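Local atomic coordinates of 2-keto acid:ferredoxin oxidoreductase subunit alpha (Pyrococcus furiosus, PDB entry 1YD7), a protein that probably catalyses, as the alpha subunit of a heterotetramer, the ferredoxin-dependent oxidative decarboxylation of 2-oxoglutarate to succinyl-CoA. Residues Gly18-Ile23 / Arg193-Ile198; Ala30-Leu35 / Glu162-Thr167; Ala36-Tyr41 / Leu58-Val63. All blocks are in the same frame, centred on the assembly; numbering follows the deposited sequence. Where two conformers were deposited one is given.

In the fold
Contact 2 is the buried one of the three: two helices pack there through small and aromatic side chains, with no hydrogen bond between them. Contact 1 lies farther out, where strands 19-24 and 193-198 form a two-stranded antiparallel ribbon joined by backbone hydrogen bonds; its inner face touches contact 2 through Ile198 on Leu35 and the Asp21-Arg31 salt bridge. Contact 3, partly buried, mixes apolar packing with one weak arginine bond across the segments, beside the parallel sheet. Helix 25-36 connects all three, since it follows the first strand of contact 1, supplies one side of contact 2 and runs into the 36-41 segment, where Arg39 NH1 reaches back to Ile34 O.

Contact 1. Residues Gly18-Ile23 / Arg193-Ile198; sequences GEPDFI and RERVYI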
ATOM      1  N   GLY A  18       9.882  15.330   5.315  1.00 34.57           N
ATOM      2  CA  GLY A  18      10.409  16.629   4.964  1.00 36.15           C
ATOM      3  C   GLY A  18      11.939  16.617   4.947  1.00 40.66           C
ATOM      4  O   GLY A  18      12.577  17.641   5.216  1.00 35.82           O
ATOM      5  N   GLU A  19      12.517  15.453   4.632  1.00 40.27           N
ATOM      6  CA  GLU A  19      13.966  15.303   4.538  1.00 42.08           C
ATOM      7  C   GLU A  19      14.314  13.915   3.989  1.00 38.15           C
ATOM      8  O   GLU A  19      13.434  13.049   3.913  1.00 35.41           O
ATOM      9  CB  GLU A  19      14.625  15.538   5.907  1.00 43.83           C
ATOM     10  CG  GLU A  19      14.188  14.565   6.977  1.00 45.78           C
ATOM     11  CD  GLU A  19      14.838  14.835   8.304  1.00 47.12           C
ATOM     12  OE1 GLU A  19      16.098  14.912   8.363  1.00 47.09           O
ATOM     13  OE2 GLU A  19      14.080  14.957   9.294  1.00 52.44           O
ATOM     14  N   PRO A  20      15.581  13.713   3.553  1.00 34.67           N
ATOM     15  CA  PRO A  20      15.967  12.416   3.034  1.00 31.04           C
ATOM     16  C   PRO A  20      16.173  11.373   4.115  1.00 26.99           C
ATOM     17  O   PRO A  20      16.364  11.677   5.273  1.00 25.39           O
ATOM     18  CB  PRO A  20      17.298  12.698   2.286  1.00 34.47           C
ATOM     19  CG  PRO A  20      17.430  14.198   2.235  1.00 34.63           C
ATOM     20  CD  PRO A  20      16.718  14.654   3.475  1.00 37.68           C
ATOM     21  N   ASP A  21      16.093  10.135   3.708  1.00 29.03           N
ATOM     22  CA  ASP A  21      16.337   9.038   4.585  1.00 31.08           C
ATOM     23  C   ASP A  21      16.689   7.882   3.691  1.00 29.99           C
ATOM     24  O   ASP A  21      16.166   7.760   2.579  1.00 29.75           O
ATOM     25  CB  ASP A  21      15.085   8.697   5.398  1.00 35.66           C
ATOM     26  CG  ASP A  21      15.408   8.058   6.750  1.00 36.86           C
ATOM     27  OD1 ASP A  21      16.571   7.621   6.986  1.00 36.86           O
ATOM     28  OD2 ASP A  21      14.494   8.042   7.595  1.00 32.30           O
ATOM     29  N   PHE A  22      17.532   7.013   4.219  1.00 31.91           N
ATOM     30  CA  PHE A  22      18.146   5.944   3.473  1.00 33.11           C
ATOM     31  C   PHE A  22      17.352   4.724   3.885  1.00 32.07           C
ATOM     32  O   PHE A  22      17.526   4.211   4.996  1.00 29.13           O
ATOM     33  CB  PHE A  22      19.640   5.873   3.875  1.00 34.63           C
ATOM     34  CG  PHE A  22      20.461   4.881   3.096  1.00 35.05           C
ATOM     35  CD1 PHE A  22      20.389   4.824   1.710  1.00 36.11           C
ATOM     36  CD2 PHE A  22      21.355   4.028   3.757  1.00 34.13           C
ATOM     37  CE1 PHE A  22      21.158   3.911   0.983  1.00 35.32           C
ATOM     38  CE2 PHE A  22      22.135   3.139   3.048  1.00 35.28           C
ATOM     39  CZ  PHE A  22      22.047   3.081   1.652  1.00 35.25           C
ATOM     40  N   ILE A  23      16.457   4.270   3.003  1.00 31.60           N
ATOM     41  CA  ILE A  23      15.417   3.318   3.408  1.00 30.07           C
ATOM     42  C   ILE A  23      15.251   2.266   2.366  1.00 26.21           C
ATOM     43  O   ILE A  23      15.712   2.438   1.255  1.00 23.83           O
ATOM     44  CB  ILE A  23      14.051   4.006   3.666  1.00 29.59           C
ATOM     45  CG1 ILE A  23      13.534   4.704   2.409  1.00 31.98           C
ATOM     46  CG2 ILE A  23      14.165   5.024   4.784  1.00 30.11           C
ATOM     47  CD1 ILE A  23      12.189   5.329   2.586  1.00 32.56           C
ATOM     48  N   ARG A 193      18.038  -0.516  -0.946  1.00 32.71           N
ATOM     49  CA  ARG A 193      18.165   0.624  -0.042  1.00 30.75           C
ATOM     50  C   ARG A 193      18.578   1.804  -0.867  1.00 31.04           C
ATOM     51  O   ARG A 193      19.461   1.678  -1.701  1.00 35.19           O
ATOM     52  CB  ARG A 193      19.253   0.389   1.004  0.50 31.09           C
ATOM     53  CG  ARG A 193      18.916  -0.607   2.065  0.50 28.49           C
ATOM     54  CD  ARG A 193      20.037  -0.747   3.107  0.50 25.61           C
ATOM     55  NE  ARG A 193      19.744  -1.813   4.056  0.50 20.95           N
ATOM     56  CZ  ARG A 193      19.839  -3.107   3.770  0.50 25.48           C
ATOM     57  NH1 ARG A 193      20.228  -3.516   2.556  0.50 26.90           N
ATOM     58  NH2 ARG A 193      19.536  -4.013   4.696  0.50 23.23           N
ATOM     59  N   GLU A 194      17.942   2.954  -0.667  1.00 30.95           N
ATOM     60  CA  GLU A 194      18.276   4.137  -1.436  1.00 32.45           C
ATOM     61  C   GLU A 194      17.926   5.320  -0.597  1.00 32.49           C
ATOM     62  O   GLU A 194      17.009   5.237   0.228  1.00 36.29           O
ATOM     63  CB  GLU A 194      17.519   4.151  -2.776  1.00 35.81           C
ATOM     64  CG  GLU A 194      17.479   5.508  -3.462  1.00 37.83           C
ATOM     65  CD  GLU A 194      16.754   5.546  -4.826  1.00 41.38           C
ATOM     66  OE1 GLU A 194      16.166   4.524  -5.309  1.00 44.06           O
ATOM     67  OE2 GLU A 194      16.798   6.655  -5.418  1.00 43.57           O
ATOM     68  N   ARG A 195      18.658   6.422  -0.784  1.00 34.75           N
ATOM     69  CA  ARG A 195      18.395   7.654  -0.050  1.00 37.44           C
ATOM     70  C   ARG A 195      17.359   8.449  -0.837  1.00 39.64           C
ATOM     71  O   ARG A 195      17.609   8.840  -1.974  1.00 43.96           O
ATOM     72  CB  ARG A 195      19.671   8.470   0.121  1.00 39.45           C
ATOM     73  CG  ARG A 195      19.559   9.700   1.025  1.00 36.85           C
ATOM     74  CD  ARG A 195      20.970  10.328   1.237  1.00 38.61           C
ATOM     75  NE  ARG A 195      20.921  11.433   2.193  1.00 35.02           N
ATOM     76  CZ  ARG A 195      21.154  12.707   1.906  1.00 35.79           C
ATOM     77  NH1 ARG A 195      21.548  13.077   0.697  1.00 39.15           N
ATOM     78  NH2 ARG A 195      21.023  13.624   2.854  1.00 36.38           N
ATOM     79  N   VAL A 196      16.186   8.642  -0.246  1.00 37.84           N
ATOM     80  CA  VAL A 196      15.115   9.360  -0.912  1.00 38.03           C
ATOM     81  C   VAL A 196      14.567  10.450  -0.012  1.00 35.15           C
ATOM     82  O   VAL A 196      14.434  10.285   1.205  1.00 35.21           O
ATOM     83  CB  VAL A 196      13.952   8.426  -1.401  1.00 39.85           C
ATOM     84  CG1 VAL A 196      14.492   7.300  -2.263  1.00 42.24           C
ATOM     85  CG2 VAL A 196      13.199   7.865  -0.262  1.00 41.82           C
ATOM     86  N   TYR A 197      14.283  11.576  -0.648  1.00 33.38           N
ATOM     87  CA  TYR A 197      13.575  12.665  -0.029  1.00 34.83           C
ATOM     88  C   TYR A 197      12.106  12.261   0.256  1.00 33.20           C
ATOM     89  O   TYR A 197      11.346  11.901  -0.645  1.00 33.75           O
ATOM     90  CB  TYR A 197      13.649  13.921  -0.920  1.00 33.05           C
ATOM     91  CG  TYR A 197      12.923  15.069  -0.288  1.00 32.67           C
ATOM     92  CD1 TYR A 197      13.444  15.708   0.823  1.00 30.53           C
ATOM     93  CD2 TYR A 197      11.677  15.474  -0.756  1.00 30.59           C
ATOM     94  CE1 TYR A 197      12.753  16.734   1.450  1.00 31.87           C
ATOM     95  CE2 TYR A 197      10.990  16.529  -0.140  1.00 30.41           C
ATOM     96  CZ  TYR A 197      11.522  17.144   0.960  1.00 31.31           C
ATOM     97  OH  TYR A 197      10.838  18.177   1.606  1.00 32.52           O
ATOM     98  N   ILE A 198      11.750  12.303   1.535  1.00 34.77           N
ATOM     99  CA  ILE A 198      10.417  11.984   2.018  1.00 32.35           C
ATOM    100  C   ILE A 198       9.727  13.316   2.233  1.00 32.00           C
ATOM    101  O   ILE A 198      10.066  14.017   3.174  1.00 32.38           O
ATOM    102  CB  ILE A 198      10.439  11.256   3.378  1.00 30.40           C
ATOM    103  CG1 ILE A 198      11.276   9.965   3.312  1.00 30.24           C
ATOM    104  CG2 ILE A 198       8.979  10.973   3.844  1.00 33.00           C
ATOM    105  CD1 ILE A 198      10.770   8.906   2.334  1.00 32.64           C
TER
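Gly18 and Glu19 both face Ile198 in a G1 beta bulge; glycine suits the first position because its phi is positive, at 75°. Glu19 N to Ile198 O, 3.2 Å, is the sounder bond, that from Gly18 N being implausibly short and doubtful in detail. Glu19 O receives Ile198 N at 3.0 Å, starting the regular antiparallel ladder. Pro20 stands opposite Tyr197 in a non-hydrogen-bonded pair, so its missing N-H costs the ladder nothing, and its CB and CG lie against one face of the Arg195 guanidinium, with Pro20 CG 3.7 Å from Arg195 NH2. Asp21 exchanges two backbone bonds with Val196. At Phe22, CG lies anti to the backbone N (chi1 -175°), which lays the ring edge along the partner strand, Phe22 CD1 3.4 Å from Arg195 N. Ile23 closes the ladder, with Ile23 N 3.0 Å from Glu194 O; on the inner face Ile23 CD1 meets Ile198 CD1 tip to tip at 3.9 Å and touches Val196 CG2. Ile23, Val196 and Ile198 thus form an apolar patch on a face that also bears the acids Asp21 and Glu194, and the ribbon lies on helices 25-36 and 160-177 by apolar contacts plus the Asp21-Arg31 salt bridge.

Contact 2. Residues Ala30-Leu35 / Glu162-Thr167; sequences ARAAIL and EAFDFT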
ATOM      1  N   ALA A  30       5.290   1.682   2.818  1.00 27.47           N
ATOM      2  CA  ALA A  30       4.605   2.028   4.063  1.00 28.16           C
ATOM      3  C   ALA A  30       4.506   3.531   4.354  1.00 30.99           C
ATOM      4  O   ALA A  30       3.446   4.048   4.721  1.00 29.77           O
ATOM      5  CB  ALA A  30       5.282   1.318   5.238  1.00 29.33           C
ATOM      6  N   ARG A  31       5.623   4.238   4.225  1.00 30.78           N
ATOM      7  CA  ARG A  31       5.620   5.674   4.443  1.00 28.34           C
ATOM      8  C   ARG A  31       4.724   6.421   3.457  1.00 27.35           C
ATOM      9  O   ARG A  31       4.029   7.366   3.840  1.00 24.80           O
ATOM     10  CB  ARG A  31       7.032   6.237   4.354  1.00 28.87           C
ATOM     11  CG  ARG A  31       7.901   5.800   5.479  1.00 31.47           C
ATOM     12  CD  ARG A  31       9.209   6.627   5.556  1.00 30.26           C
ATOM     13  NE  ARG A  31      10.162   6.001   6.487  1.00 32.05           N
ATOM     14  CZ  ARG A  31      11.255   6.593   6.980  1.00 31.59           C
ATOM     15  NH1 ARG A  31      11.543   7.862   6.717  1.00 28.70           N
ATOM     16  NH2 ARG A  31      12.050   5.911   7.788  1.00 32.76           N
ATOM     17  N   ALA A  32       4.795   6.027   2.189  1.00 25.08           N
ATOM     18  CA  ALA A  32       3.955   6.603   1.140  1.00 26.39           C
ATOM     19  C   ALA A  32       2.460   6.361   1.403  1.00 26.23           C
ATOM     20  O   ALA A  32       1.647   7.272   1.282  1.00 24.18           O
ATOM     21  CB  ALA A  32       4.338   6.026  -0.213  1.00 24.28           C
ATOM     22  N   ALA A  33       2.123   5.120   1.743  1.00 27.05           N
ATOM     23  CA  ALA A  33       0.746   4.734   2.012  1.00 26.78           C
ATOM     24  C   ALA A  33       0.172   5.605   3.121  1.00 29.07           C
ATOM     25  O   ALA A  33      -0.858   6.227   2.945  1.00 30.80           O
ATOM     26  CB  ALA A  33       0.669   3.266   2.351  1.00 26.25           C
ATOM     27  N   ILE A  34       0.914   5.730   4.216  1.00 30.64           N
ATOM     28  CA  ILE A  34       0.523   6.561   5.341  1.00 26.63           C
ATOM     29  C   ILE A  34       0.456   8.041   5.025  1.00 30.03           C
ATOM     30  O   ILE A  34      -0.481   8.735   5.452  1.00 31.82           O
ATOM     31  CB  ILE A  34       1.443   6.285   6.537  1.00 29.45           C
ATOM     32  CG1 ILE A  34       1.102   4.894   7.085  1.00 32.47           C
ATOM     33  CG2 ILE A  34       1.296   7.342   7.582  1.00 29.00           C
ATOM     34  CD1 ILE A  34       1.912   4.449   8.222  1.00 35.35           C
ATOM     35  N   LEU A  35       1.439   8.554   4.300  1.00 30.15           N
ATOM     36  CA  LEU A  35       1.395   9.958   3.895  1.00 31.28           C
ATOM     37  C   LEU A  35       0.212  10.206   2.957  1.00 29.42           C
ATOM     38  O   LEU A  35      -0.334  11.303   2.942  1.00 27.59           O
ATOM     39  CB  LEU A  35       2.719  10.418   3.232  1.00 31.26           C
ATOM     40  CG  LEU A  35       3.881  10.718   4.202  1.00 31.75           C
ATOM     41  CD1 LEU A  35       5.220  10.583   3.475  1.00 32.23           C
ATOM     42  CD2 LEU A  35       3.749  12.111   4.842  1.00 33.40           C
ATOM     43  N   GLU A 162      10.761   4.835  -6.862  1.00 34.73           N
ATOM     44  CA  GLU A 162       9.522   4.424  -7.517  1.00 34.90           C
ATOM     45  C   GLU A 162       8.541   3.702  -6.592  1.00 34.00           C
ATOM     46  O   GLU A 162       7.345   3.875  -6.736  1.00 29.69           O
ATOM     47  CB  GLU A 162       9.827   3.553  -8.724  1.00 33.90           C
ATOM     48  CG  GLU A 162      10.402   4.359  -9.864  1.00 35.06           C
ATOM     49  CD  GLU A 162      10.607   3.541 -11.117  1.00 34.23           C
ATOM     50  OE1 GLU A 162      10.586   2.297 -11.036  1.00 37.46           O
ATOM     51  OE2 GLU A 162      10.764   4.165 -12.190  1.00 38.78           O
ATOM     52  N   ALA A 163       9.043   2.889  -5.662  1.00 32.88           N
ATOM     53  CA  ALA A 163       8.205   2.321  -4.613  1.00 29.30           C
ATOM     54  C   ALA A 163       7.473   3.425  -3.827  1.00 30.56           C
ATOM     55  O   ALA A 163       6.259   3.341  -3.610  1.00 27.46           O
ATOM     56  CB  ALA A 163       8.992   1.439  -3.682  1.00 28.77           C
ATOM     57  N   PHE A 164       8.191   4.484  -3.475  1.00 29.13           N
ATOM     58  CA  PHE A 164       7.561   5.614  -2.863  1.00 28.58           C
ATOM     59  C   PHE A 164       6.510   6.278  -3.769  1.00 33.03           C
ATOM     60  O   PHE A 164       5.330   6.312  -3.397  1.00 30.16           O
ATOM     61  CB  PHE A 164       8.559   6.649  -2.410  1.00 27.52           C
ATOM     62  CG  PHE A 164       7.943   7.728  -1.570  1.00 26.91           C
ATOM     63  CD1 PHE A 164       7.697   7.509  -0.225  1.00 29.14           C
ATOM     64  CD2 PHE A 164       7.558   8.941  -2.128  1.00 31.32           C
ATOM     65  CE1 PHE A 164       7.100   8.488   0.557  1.00 27.01           C
ATOM     66  CE2 PHE A 164       6.926   9.923  -1.356  1.00 29.27           C
ATOM     67  CZ  PHE A 164       6.714   9.685  -0.013  1.00 31.03           C
ATOM     68  N   ASP A 165       6.954   6.793  -4.924  1.00 30.81           N
ATOM     69  CA  ASP A 165       6.141   7.618  -5.806  1.00 30.15           C
ATOM     70  C   ASP A 165       4.960   6.841  -6.408  1.00 29.10           C
ATOM     71  O   ASP A 165       3.899   7.394  -6.573  1.00 27.44           O
ATOM     72  CB  ASP A 165       6.967   8.186  -6.977  1.00 32.46           C
ATOM     73  CG  ASP A 165       8.033   9.192  -6.547  1.00 35.95           C
ATOM     74  OD1 ASP A 165       7.846   9.956  -5.580  1.00 36.38           O
ATOM     75  OD2 ASP A 165       9.078   9.236  -7.231  1.00 38.60           O
ATOM     76  N   PHE A 166       5.184   5.590  -6.788  1.00 25.69           N
ATOM     77  CA  PHE A 166       4.160   4.774  -7.345  1.00 25.10           C
ATOM     78  C   PHE A 166       3.108   4.396  -6.289  1.00 29.86           C
ATOM     79  O   PHE A 166       1.942   4.138  -6.645  1.00 26.79           O
ATOM     80  CB  PHE A 166       4.723   3.498  -7.979  1.00 28.62           C
ATOM     81  CG  PHE A 166       5.505   3.707  -9.275  1.00 30.30           C
ATOM     82  CD1 PHE A 166       6.047   4.929  -9.632  1.00 30.98           C
ATOM     83  CD2 PHE A 166       5.741   2.635 -10.105  1.00 30.62           C
ATOM     84  CE1 PHE A 166       6.790   5.063 -10.806  1.00 32.04           C
ATOM     85  CE2 PHE A 166       6.476   2.775 -11.272  1.00 33.04           C
ATOM     86  CZ  PHE A 166       6.997   3.995 -11.616  1.00 29.07           C
ATOM     87  N   THR A 167       3.509   4.316  -5.013  1.00 28.46           N
ATOM     88  CA  THR A 167       2.553   4.014  -3.946  1.00 28.61           C
ATOM     89  C   THR A 167       1.572   5.208  -3.780  1.00 29.47           C
ATOM     90  O   THR A 167       0.360   5.008  -3.734  1.00 25.02           O
ATOM     91  CB  THR A 167       3.251   3.597  -2.621  1.00 25.44           C
ATOM     92  OG1 THR A 167       3.865   2.312  -2.810  1.00 25.15           O
ATOM     93  CG2 THR A 167       2.244   3.480  -1.476  1.00 26.39           C
TER
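Side-by-side helix packing in the thiamine diphosphate-binding type of alpha/beta fold brings Ala32 of helix 25-36 against Phe164 and Thr167 of helix 160-177. The segment axes come within 8.2 Å at an angle of 24°, an approach that suits a residue as small as Ala32. Ala32 CB sits over one face of the Phe164 ring as a CH-pi contact, 4.1 Å from the ring centroid, and also lies 3.3 Å from Phe164 O. Leu35 meets the same ring differently: Leu35 CD1 lies at the edge, in the ring plane, 3.9 Å from Phe164 CZ. A chi1 of -171° turns the phenyl group away from its own N-H and across to the neighbouring helix. Both helices belong to the layer beside the parallel sheet, and strand 193-198 of the outer ribbon adds Ile198, which touches Leu35 and Phe164. Were Phe164 replaced by an alanine, Ala32 CB and Leu35 CD1 would probably lose their aromatic partner, and a gap would be likely to open beside Ile198. Thr167 suits this buried boundary because its two branches divide the work. Thr167 OG1 turns back on its own helix and donates to Ala163 O at 2.7 Å, which satisfies the hydroxyl, whereas Thr167 CG2 faces across and packs 3.5 Å from Ala32 CB and 3.6 Å from Ala33 N.

Contact 3. Residues Ala36-Tyr41 / Leu58-Val63; sequences AGCRFY and LYMPLV
The backbones approach most closely at Arg39 and Met60, whose CA atoms are 6.7 Å apart, where the chain entering strand 40-43 passes the end of helix 52-59. Met60, present as selenomethionine, spans that distance with a bent side chain (chi2 -55°), which carries CE to the backbone of the other segment. There Met60 CE lies 3.4 Å from Phe40 N and 3.5 Å from Arg39 C; it also touches Cys38 SG and Tyr41 CB, each 3.7 Å away. A long, flexible, apolar side chain fits such a place, because its terminal methyl can settle among a sulfur, a methylene and a peptide at once. Tyr41 gives the contact its CB alone; its ring leads away to Ile52, Phe53 and Met56. The segments belong to a beta-alpha-beta unit, strand 40-43, helix 52-59 and strand 66-69, and Met60 also touches Val67 of the second strand, so it packs in the layer between helix and sheet. Just before this unit, Gly37 ends helix 25-36 in a Schellman motif, with a positive phi (108°) that suits glycine. Toward the more open side, Arg39 takes over. Val63 CG2 lies over one face of its guanidinium, 3.7 Å from Arg39 NE, and the two side chains run nearly perpendicular to one another. NE makes a weak bond to Val63 O, whereas Arg39 NH1 donates to Cys38 O at 2.7 Å, a nearly straight bond (164°) that lies in the guanidinium plane but comes from above the plane of that carbonyl. NH1 also reaches Ile34 O in the last turn of helix 25-36, where the arginine's positive charge would probably be welcome beside the helix's C-terminal carbonyls.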
ATOM      1  N   ALA A  36      -0.152   9.198   2.167  1.00 30.36           N
ATOM      2  CA  ALA A  36      -1.280   9.307   1.239  1.00 30.78           C
ATOM      3  C   ALA A  36      -2.657   9.231   1.931  1.00 30.82           C
ATOM      4  O   ALA A  36      -3.665   9.519   1.299  1.00 30.62           O
ATOM      5  CB  ALA A  36      -1.196   8.236   0.174  1.00 30.15           C
ATOM      6  N   GLY A  37      -2.688   8.820   3.195  1.00 31.49           N
ATOM      7  CA  GLY A  37      -3.906   8.836   4.025  1.00 30.17           C
ATOM      8  C   GLY A  37      -4.476   7.462   4.291  1.00 30.14           C
ATOM      9  O   GLY A  37      -5.572   7.350   4.798  1.00 34.10           O
ATOM     10  N   CYS A  38      -3.745   6.407   3.941  1.00 29.72           N
ATOM     11  CA  CYS A  38      -4.157   5.054   4.293  1.00 29.97           C
ATOM     12  C   CYS A  38      -4.217   4.906   5.819  1.00 32.57           C
ATOM     13  O   CYS A  38      -3.241   5.203   6.526  1.00 31.81           O
ATOM     14  CB  CYS A  38      -3.188   4.029   3.739  1.00 28.18           C
ATOM     15  SG  CYS A  38      -3.635   2.327   4.040  1.00 26.48           S
ATOM     16  N   ARG A  39      -5.372   4.453   6.302  1.00 32.97           N
ATOM     17  CA  ARG A  39      -5.587   4.180   7.717  1.00 30.08           C
ATOM     18  C   ARG A  39      -6.125   2.793   7.964  1.00 26.86           C
ATOM     19  O   ARG A  39      -6.397   2.442   9.080  1.00 32.49           O
ATOM     20  CB  ARG A  39      -6.488   5.238   8.331  1.00 28.57           C
ATOM     21  CG  ARG A  39      -5.858   6.619   8.345  1.00 27.97           C
ATOM     22  CD  ARG A  39      -4.536   6.630   9.150  1.00 29.98           C
ATOM     23  NE  ARG A  39      -3.909   7.959   9.215  1.00 30.45           N
ATOM     24  CZ  ARG A  39      -3.063   8.469   8.315  1.00 29.89           C
ATOM     25  NH1 ARG A  39      -2.682   7.791   7.246  1.00 29.83           N
ATOM     26  NH2 ARG A  39      -2.567   9.675   8.505  1.00 29.62           N
ATOM     27  N   PHE A  40      -6.198   1.968   6.932  1.00 25.66           N
ATOM     28  CA  PHE A  40      -6.601   0.622   7.127  1.00 25.49           C
ATOM     29  C   PHE A  40      -5.730  -0.304   6.313  1.00 27.27           C
ATOM     30  O   PHE A  40      -5.620  -0.130   5.090  1.00 30.69           O
ATOM     31  CB  PHE A  40      -8.078   0.431   6.692  1.00 25.26           C
ATOM     32  CG  PHE A  40      -8.570  -0.929   6.949  1.00 25.22           C
ATOM     33  CD1 PHE A  40      -9.220  -1.228   8.142  1.00 28.16           C
ATOM     34  CD2 PHE A  40      -8.330  -1.945   6.045  1.00 25.20           C
ATOM     35  CE1 PHE A  40      -9.659  -2.530   8.402  1.00 26.83           C
ATOM     36  CE2 PHE A  40      -8.739  -3.257   6.313  1.00 26.60           C
ATOM     37  CZ  PHE A  40      -9.417  -3.541   7.481  1.00 24.63           C
ATOM     38  N   TYR A  41      -5.181  -1.330   6.964  1.00 28.34           N
ATOM     39  CA  TYR A  41      -4.322  -2.315   6.301  1.00 29.63           C
ATOM     40  C   TYR A  41      -4.711  -3.707   6.782  1.00 30.24           C
ATOM     41  O   TYR A  41      -4.836  -3.947   7.989  1.00 35.26           O
ATOM     42  CB  TYR A  41      -2.826  -2.035   6.607  1.00 31.86           C
ATOM     43  CG  TYR A  41      -1.841  -3.034   5.993  1.00 31.72           C
ATOM     44  CD1 TYR A  41      -1.217  -2.774   4.786  1.00 35.01           C
ATOM     45  CD2 TYR A  41      -1.548  -4.221   6.612  1.00 33.13           C
ATOM     46  CE1 TYR A  41      -0.320  -3.672   4.213  1.00 34.49           C
ATOM     47  CE2 TYR A  41      -0.680  -5.138   6.041  1.00 33.22           C
ATOM     48  CZ  TYR A  41      -0.062  -4.848   4.847  1.00 35.08           C
ATOM     49  OH  TYR A  41       0.826  -5.743   4.292  1.00 36.37           O
ATOM     50  N   LEU A  58       3.692  -1.348  13.160  1.00 33.28           N
ATOM     51  CA  LEU A  58       4.284  -0.286  13.988  1.00 30.83           C
ATOM     52  C   LEU A  58       3.619   1.062  13.795  1.00 30.11           C
ATOM     53  O   LEU A  58       3.300   1.748  14.755  1.00 30.75           O
ATOM     54  CB  LEU A  58       5.785  -0.157  13.686  1.00 34.44           C
ATOM     55  CG  LEU A  58       6.569   0.955  14.385  1.00 32.95           C
ATOM     56  CD1 LEU A  58       6.743   0.615  15.864  1.00 33.21           C
ATOM     57  CD2 LEU A  58       7.900   1.123  13.701  1.00 33.86           C
ATOM     58  N   TYR A  59       3.444   1.474  12.548  1.00 31.25           N
ATOM     59  CA  TYR A  59       3.055   2.855  12.283  1.00 32.27           C
ATOM     60  C   TYR A  59       1.561   3.146  12.450  1.00 33.01           C
ATOM     61  O   TYR A  59       1.211   4.248  12.861  1.00 32.56           O
ATOM     62  CB  TYR A  59       3.466   3.282  10.861  1.00 33.06           C
ATOM     63  CG  TYR A  59       4.963   3.363  10.597  1.00 34.05           C
ATOM     64  CD1 TYR A  59       5.848   3.778  11.594  1.00 35.11           C
ATOM     65  CD2 TYR A  59       5.479   3.090   9.326  1.00 32.92           C
ATOM     66  CE1 TYR A  59       7.213   3.867  11.361  1.00 36.06           C
ATOM     67  CE2 TYR A  59       6.845   3.202   9.061  1.00 35.00           C
ATOM     68  CZ  TYR A  59       7.708   3.589  10.104  1.00 35.36           C
ATOM     69  OH  TYR A  59       9.041   3.716   9.907  1.00 35.54           O
HETATM   70  N   MSE A  60       0.700   2.193  12.086  1.00 31.94           N
HETATM   71  CA  MSE A  60      -0.750   2.439  12.074  1.00 35.36           C
HETATM   72  C   MSE A  60      -1.308   2.904  13.422  1.00 33.83           C
HETATM   73  O   MSE A  60      -2.004   3.909  13.459  1.00 32.13           O
HETATM   74  CB  MSE A  60      -1.534   1.207  11.580  1.00 36.94           C
HETATM   75  CG  MSE A  60      -1.602   1.062  10.079  1.00 39.98           C
HETATM   76 SE   MSE A  60      -2.308   2.624   9.067  1.00 47.23          SE
HETATM   77  CE  MSE A  60      -2.863   1.568   7.585  1.00 40.92           C
ATOM     78  N   PRO A  61      -0.996   2.187  14.530  1.00 33.22           N
ATOM     79  CA  PRO A  61      -1.471   2.689  15.833  1.00 34.60           C
ATOM     80  C   PRO A  61      -1.046   4.111  16.124  1.00 38.55           C
ATOM     81  O   PRO A  61      -1.768   4.827  16.819  1.00 38.96           O
ATOM     82  CB  PRO A  61      -0.868   1.717  16.862  1.00 35.19           C
ATOM     83  CG  PRO A  61      -0.521   0.460  16.086  1.00 35.21           C
ATOM     84  CD  PRO A  61      -0.284   0.895  14.638  1.00 34.52           C
ATOM     85  N   LEU A  62       0.093   4.536  15.570  1.00 37.94           N
ATOM     86  CA  LEU A  62       0.631   5.857  15.861  1.00 36.29           C
ATOM     87  C   LEU A  62      -0.042   6.944  15.044  1.00 33.61           C
ATOM     88  O   LEU A  62       0.122   8.125  15.337  1.00 32.43           O
ATOM     89  CB  LEU A  62       2.165   5.878  15.650  1.00 38.21           C
ATOM     90  CG  LEU A  62       2.950   5.035  16.657  1.00 39.93           C
ATOM     91  CD1 LEU A  62       4.369   4.702  16.193  1.00 42.56           C
ATOM     92  CD2 LEU A  62       2.990   5.743  18.016  1.00 41.47           C
ATOM     93  N   VAL A  63      -0.799   6.574  14.016  1.00 34.60           N
ATOM     94  CA  VAL A  63      -1.565   7.583  13.248  1.00 35.97           C
ATOM     95  C   VAL A  63      -3.099   7.369  13.323  1.00 38.17           C
ATOM     96  O   VAL A  63      -3.837   7.934  12.514  1.00 35.15           O
ATOM     97  CB  VAL A  63      -1.099   7.635  11.758  1.00 34.17           C
ATOM     98  CG1 VAL A  63       0.367   8.093  11.664  1.00 34.54           C
ATOM     99  CG2 VAL A  63      -1.250   6.276  11.091  1.00 31.54           C
TER